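Long-range contacts in RagB/SusD domain protein (Flavobacterium johnsoniae, PDB 5J5U), which binds chitin and, as a SusD homolog, probably works at the outer membrane in capturing chitin chains for uptake: residues A[60-65]-A[438-443]; A[38-43]-A[53-58]. All coordinates share one frame; numbering follows the deposited sequence.

Overall arrangement
The contacts lie on the same side of the chain's centre, about 11 Å apart between their centres. Interaction 2 is the buried one: it pairs helices 31-45 and 53-60, the axes of 38-43 and 53-58 run in roughly the same direction, and aliphatic side chains fill the groove. Interaction 1 lies in the loop just after helix 53-60, which meets residues 438-443, distant in sequence; it is only partly buried, and main-chain carbonyls, a serine, a glutamine and a water hold it instead. The two are stitched together by K63, whose NZ forms a salt bridge with E57 and whose carbonyl O meets the Y41 hydroxyl, while V65 packs against Y58.

Interaction 1: residues A[60-65]-A[438-443]; sequences SKFKKV and SQTGGV
The F62 ring meets G442 edge-on, with CE2 3.6 Å from the glycine's C, while the carbonyl O of S60 lies over one face, toward the rim. S438 OG, T440 OG1 and V443 O approach the ring obliquely, T440 OG1 coming to 3.1 Å from F62 CD2. With CG anti to its own carbonyl carbon (chi1 -45°), F62 directs the ring toward T440, G442 and V443. F62, the first residue past helix 53-60 to leave helical angles, and K61 offer their carbonyl oxygens to the other loop. S438 OG donates to K61 O at 2.6 Å and accepts from G442 N, so one hydroxyl ties loop to turn. Q439 N bonds to F62 O at 3.1 Å. The long Q439 side chain crosses K63 at about a right angle; its OE1 takes K64 N at 2.9 Å, the donor standing above the amide plane, and its NE2 shares a water with K64 O. T440 OG1 donates to V443 O, and glycine suits G442, whose backbone angles would jam a CB against the preceding carbonyl. K61 and K63 both send NZ to D437 and E57. Loop amides and carbonyls thus pair across the contact, while acids beside it match the lysine charges.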
# COMPACT_ATOMS: atom_id res chain seq x y z
N SER A 60 -9.51 -13.24 4.16
CA SER A 60 -8.60 -14.26 4.60
C SER A 60 -8.88 -15.61 3.89
O SER A 60 -7.97 -16.24 3.37
CB SER A 60 -8.70 -14.39 6.12
OG SER A 60 -7.53 -14.96 6.65
N LYS A 61 -10.15 -16.00 3.83
CA LYS A 61 -10.52 -17.29 3.24
C LYS A 61 -10.82 -17.25 1.72
O LYS A 61 -10.92 -18.30 1.10
CB LYS A 61 -11.74 -17.86 3.96
CG LYS A 61 -11.51 -18.15 5.42
CD LYS A 61 -12.62 -19.01 6.02
CE LYS A 61 -13.96 -18.33 6.03
NZ LYS A 61 -14.99 -19.13 6.79
N PHE A 62 -10.95 -16.04 1.16
CA PHE A 62 -11.25 -15.80 -0.27
C PHE A 62 -12.72 -16.08 -0.66
O PHE A 62 -13.05 -17.12 -1.22
CB PHE A 62 -10.30 -16.60 -1.17
CG PHE A 62 -8.85 -16.54 -0.74
CD1 PHE A 62 -8.34 -15.38 -0.15
CD2 PHE A 62 -8.01 -17.64 -0.92
CE1 PHE A 62 -7.03 -15.30 0.25
CE2 PHE A 62 -6.69 -17.59 -0.53
CZ PHE A 62 -6.19 -16.42 0.07
N LYS A 63 -13.59 -15.14 -0.35
CA LYS A 63 -14.97 -15.20 -0.79
C LYS A 63 -15.33 -13.88 -1.50
O LYS A 63 -14.93 -12.80 -1.06
CB LYS A 63 -15.92 -15.45 0.39
CG LYS A 63 -15.75 -16.79 1.04
CD LYS A 63 -16.88 -17.08 2.01
CE LYS A 63 -16.63 -18.38 2.75
NZ LYS A 63 -17.75 -18.64 3.68
N LYS A 64 -16.06 -13.98 -2.61
CA LYS A 64 -16.39 -12.81 -3.43
C LYS A 64 -17.60 -12.06 -2.93
O LYS A 64 -18.63 -12.66 -2.63
CB LYS A 64 -16.65 -13.22 -4.88
CG LYS A 64 -15.54 -13.97 -5.52
CD LYS A 64 -15.52 -13.69 -7.01
CE LYS A 64 -16.60 -14.44 -7.74
NZ LYS A 64 -16.31 -14.50 -9.22
N VAL A 65 -17.46 -10.75 -2.87
CA VAL A 65 -18.58 -9.81 -2.69
C VAL A 65 -18.30 -8.71 -3.71
O VAL A 65 -17.25 -8.03 -3.62
CB VAL A 65 -18.67 -9.22 -1.26
CG1 VAL A 65 -19.93 -8.36 -1.12
CG2 VAL A 65 -18.67 -10.31 -0.20
N SER A 438 -13.17 -22.04 1.07
CA SER A 438 -12.44 -21.09 0.23
C SER A 438 -12.87 -21.21 -1.25
O SER A 438 -12.71 -22.26 -1.89
CB SER A 438 -10.95 -21.30 0.36
OG SER A 438 -10.23 -20.35 -0.43
N GLN A 439 -13.36 -20.11 -1.82
CA GLN A 439 -13.91 -20.19 -3.19
C GLN A 439 -12.81 -20.41 -4.21
O GLN A 439 -13.10 -20.78 -5.33
CB GLN A 439 -14.75 -18.94 -3.53
CG GLN A 439 -16.14 -18.96 -2.84
CD GLN A 439 -16.90 -17.60 -2.84
OE1 GLN A 439 -16.55 -16.66 -3.57
NE2 GLN A 439 -17.93 -17.52 -2.01
N THR A 440 -11.54 -20.22 -3.83
CA THR A 440 -10.41 -20.52 -4.72
C THR A 440 -9.58 -21.75 -4.34
O THR A 440 -8.53 -22.00 -4.94
CB THR A 440 -9.42 -19.34 -4.81
OG1 THR A 440 -9.02 -18.99 -3.49
CG2 THR A 440 -10.05 -18.13 -5.45
N GLY A 441 -10.05 -22.52 -3.36
CA GLY A 441 -9.28 -23.66 -2.88
C GLY A 441 -7.95 -23.26 -2.26
O GLY A 441 -6.98 -24.01 -2.29
N GLY A 442 -7.91 -22.04 -1.73
CA GLY A 442 -6.73 -21.53 -1.04
C GLY A 442 -5.76 -20.81 -1.95
O GLY A 442 -4.66 -20.49 -1.53
N VAL A 443 -6.15 -20.58 -3.20
CA VAL A 443 -5.32 -19.84 -4.15
C VAL A 443 -5.48 -18.33 -3.94
O VAL A 443 -6.61 -17.81 -4.03
CB VAL A 443 -5.68 -20.19 -5.60
CG1 VAL A 443 -4.76 -19.42 -6.56
CG2 VAL A 443 -5.55 -21.70 -5.82
O HOH W 1 -19.32 -15.11 -2.09

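Interaction 2: residues A[38-43]-A[53-58]; sequences NLIYSG and WAVTEY
I40 fills the groove between the two helices, its branches dividing the work: CD1 lies 3.7 Å from A54 CB, CG1 meets V55 CG2, and CG2 reaches both the A54 carbonyl O and Y58 CB. A chi1 of -70° puts CG2 anti to the backbone N, where it meets Y58 CB; the I40 and Y58 side chains lie side by side. V55 returns the contact with CG2, 3.8 Å from L39 CG, the two side chains crossing at about a right angle. An alanine at I40 would strip away CG1, CG2 and CD1 and is likely to open a gap facing A54, V55 and Y58. Small A54 and beta-branched V55 suit axes only 8.2 Å apart and crossing at -21°. Y41 comes in at the end, its CE1 edge 3.4 Å from Y58 O, near the ring plane. Farther out, the Y41 hydroxyl is held by K63 O and V65 N, which probably fixes the ring's orientation, and L39 packs on L247 and F251 of helix 246-253. The side chains that meet are therefore apolar where they touch, apart from the carbonyl oxygens of A54 and Y58 that they pack on, and the fit is shape-driven, with the Y41 hydroxyl directed to partners at the margin.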
# COMPACT_ATOMS: atom_id res chain seq x y z
N ASN A 38 -8.41 -2.02 1.14
CA ASN A 38 -7.22 -2.04 1.99
C ASN A 38 -7.34 -3.10 3.09
O ASN A 38 -6.58 -4.10 3.10
CB ASN A 38 -6.99 -0.63 2.60
CG ASN A 38 -5.74 -0.52 3.50
OD1 ASN A 38 -5.01 -1.49 3.75
ND2 ASN A 38 -5.50 0.69 3.99
N LEU A 39 -8.32 -2.92 3.98
CA LEU A 39 -8.46 -3.78 5.14
C LEU A 39 -8.89 -5.20 4.77
O LEU A 39 -8.17 -6.13 5.03
CB LEU A 39 -9.47 -3.17 6.15
CG LEU A 39 -9.68 -3.84 7.53
CD1 LEU A 39 -8.37 -4.35 8.11
CD2 LEU A 39 -10.36 -2.91 8.54
N ILE A 40 -10.05 -5.35 4.16
CA ILE A 40 -10.63 -6.68 3.99
C ILE A 40 -9.90 -7.50 2.94
O ILE A 40 -9.36 -8.56 3.26
CB ILE A 40 -12.15 -6.61 3.62
CG1 ILE A 40 -12.97 -6.13 4.81
CG2 ILE A 40 -12.63 -7.97 3.15
CD1 ILE A 40 -14.38 -5.66 4.45
N TYR A 41 -9.88 -7.05 1.69
CA TYR A 41 -9.30 -7.91 0.65
C TYR A 41 -7.76 -7.85 0.60
O TYR A 41 -7.12 -8.89 0.79
CB TYR A 41 -9.89 -7.59 -0.72
CG TYR A 41 -11.17 -8.34 -1.04
CD1 TYR A 41 -11.41 -9.61 -0.53
CD2 TYR A 41 -12.16 -7.77 -1.84
CE1 TYR A 41 -12.58 -10.29 -0.81
CE2 TYR A 41 -13.33 -8.44 -2.14
CZ TYR A 41 -13.55 -9.70 -1.62
OH TYR A 41 -14.72 -10.34 -1.91
N SER A 42 -7.15 -6.68 0.38
CA SER A 42 -5.66 -6.65 0.32
C SER A 42 -5.07 -7.16 1.63
O SER A 42 -4.20 -8.04 1.63
CB SER A 42 -5.10 -5.25 0.04
OG SER A 42 -5.36 -4.85 -1.29
N GLY A 43 -5.59 -6.62 2.74
CA GLY A 43 -5.17 -6.97 4.07
C GLY A 43 -5.36 -8.43 4.44
O GLY A 43 -4.53 -9.00 5.14
N TRP A 53 -15.11 -10.72 11.42
CA TRP A 53 -16.00 -11.37 10.46
C TRP A 53 -15.68 -10.98 9.02
O TRP A 53 -15.41 -11.83 8.19
CB TRP A 53 -17.46 -11.03 10.77
CG TRP A 53 -18.42 -11.40 9.68
CD1 TRP A 53 -19.07 -10.55 8.84
CD2 TRP A 53 -18.80 -12.73 9.29
NE1 TRP A 53 -19.86 -11.26 7.96
CE2 TRP A 53 -19.71 -12.60 8.22
CE3 TRP A 53 -18.48 -14.01 9.74
CZ2 TRP A 53 -20.29 -13.70 7.59
CZ3 TRP A 53 -19.05 -15.11 9.12
CH2 TRP A 53 -19.95 -14.94 8.06
N ALA A 54 -15.68 -9.68 8.73
CA ALA A 54 -15.51 -9.23 7.34
C ALA A 54 -14.14 -9.65 6.74
O ALA A 54 -14.06 -10.22 5.62
CB ALA A 54 -15.69 -7.72 7.28
N VAL A 55 -13.07 -9.38 7.48
CA VAL A 55 -11.74 -9.62 6.93
C VAL A 55 -11.50 -11.13 6.76
O VAL A 55 -11.06 -11.58 5.70
CB VAL A 55 -10.65 -8.96 7.82
CG1 VAL A 55 -9.29 -9.28 7.31
CG2 VAL A 55 -10.83 -7.42 7.86
N THR A 56 -11.84 -11.90 7.78
CA THR A 56 -11.58 -13.33 7.76
C THR A 56 -12.45 -14.05 6.75
O THR A 56 -11.95 -14.88 5.96
CB THR A 56 -11.82 -14.01 9.12
OG1 THR A 56 -11.20 -13.26 10.16
CG2 THR A 56 -11.27 -15.45 9.11
N GLU A 57 -13.75 -13.75 6.81
CA GLU A 57 -14.73 -14.44 5.98
C GLU A 57 -14.48 -14.16 4.52
O GLU A 57 -14.52 -15.11 3.72
CB GLU A 57 -16.16 -14.05 6.36
CG GLU A 57 -17.26 -14.64 5.46
CD GLU A 57 -17.47 -16.16 5.63
OE1 GLU A 57 -16.67 -16.83 6.31
OE2 GLU A 57 -18.44 -16.70 5.07
N TYR A 58 -14.16 -12.92 4.16
CA TYR A 58 -14.02 -12.60 2.74
C TYR A 58 -12.56 -12.44 2.29
O TYR A 58 -12.19 -13.00 1.24
CB TYR A 58 -14.84 -11.35 2.39
CG TYR A 58 -16.29 -11.54 2.78
CD1 TYR A 58 -17.12 -12.39 2.06
CD2 TYR A 58 -16.82 -10.93 3.92
CE1 TYR A 58 -18.43 -12.60 2.42
CE2 TYR A 58 -18.15 -11.14 4.30
CZ TYR A 58 -18.95 -11.97 3.53
OH TYR A 58 -20.26 -12.20 3.88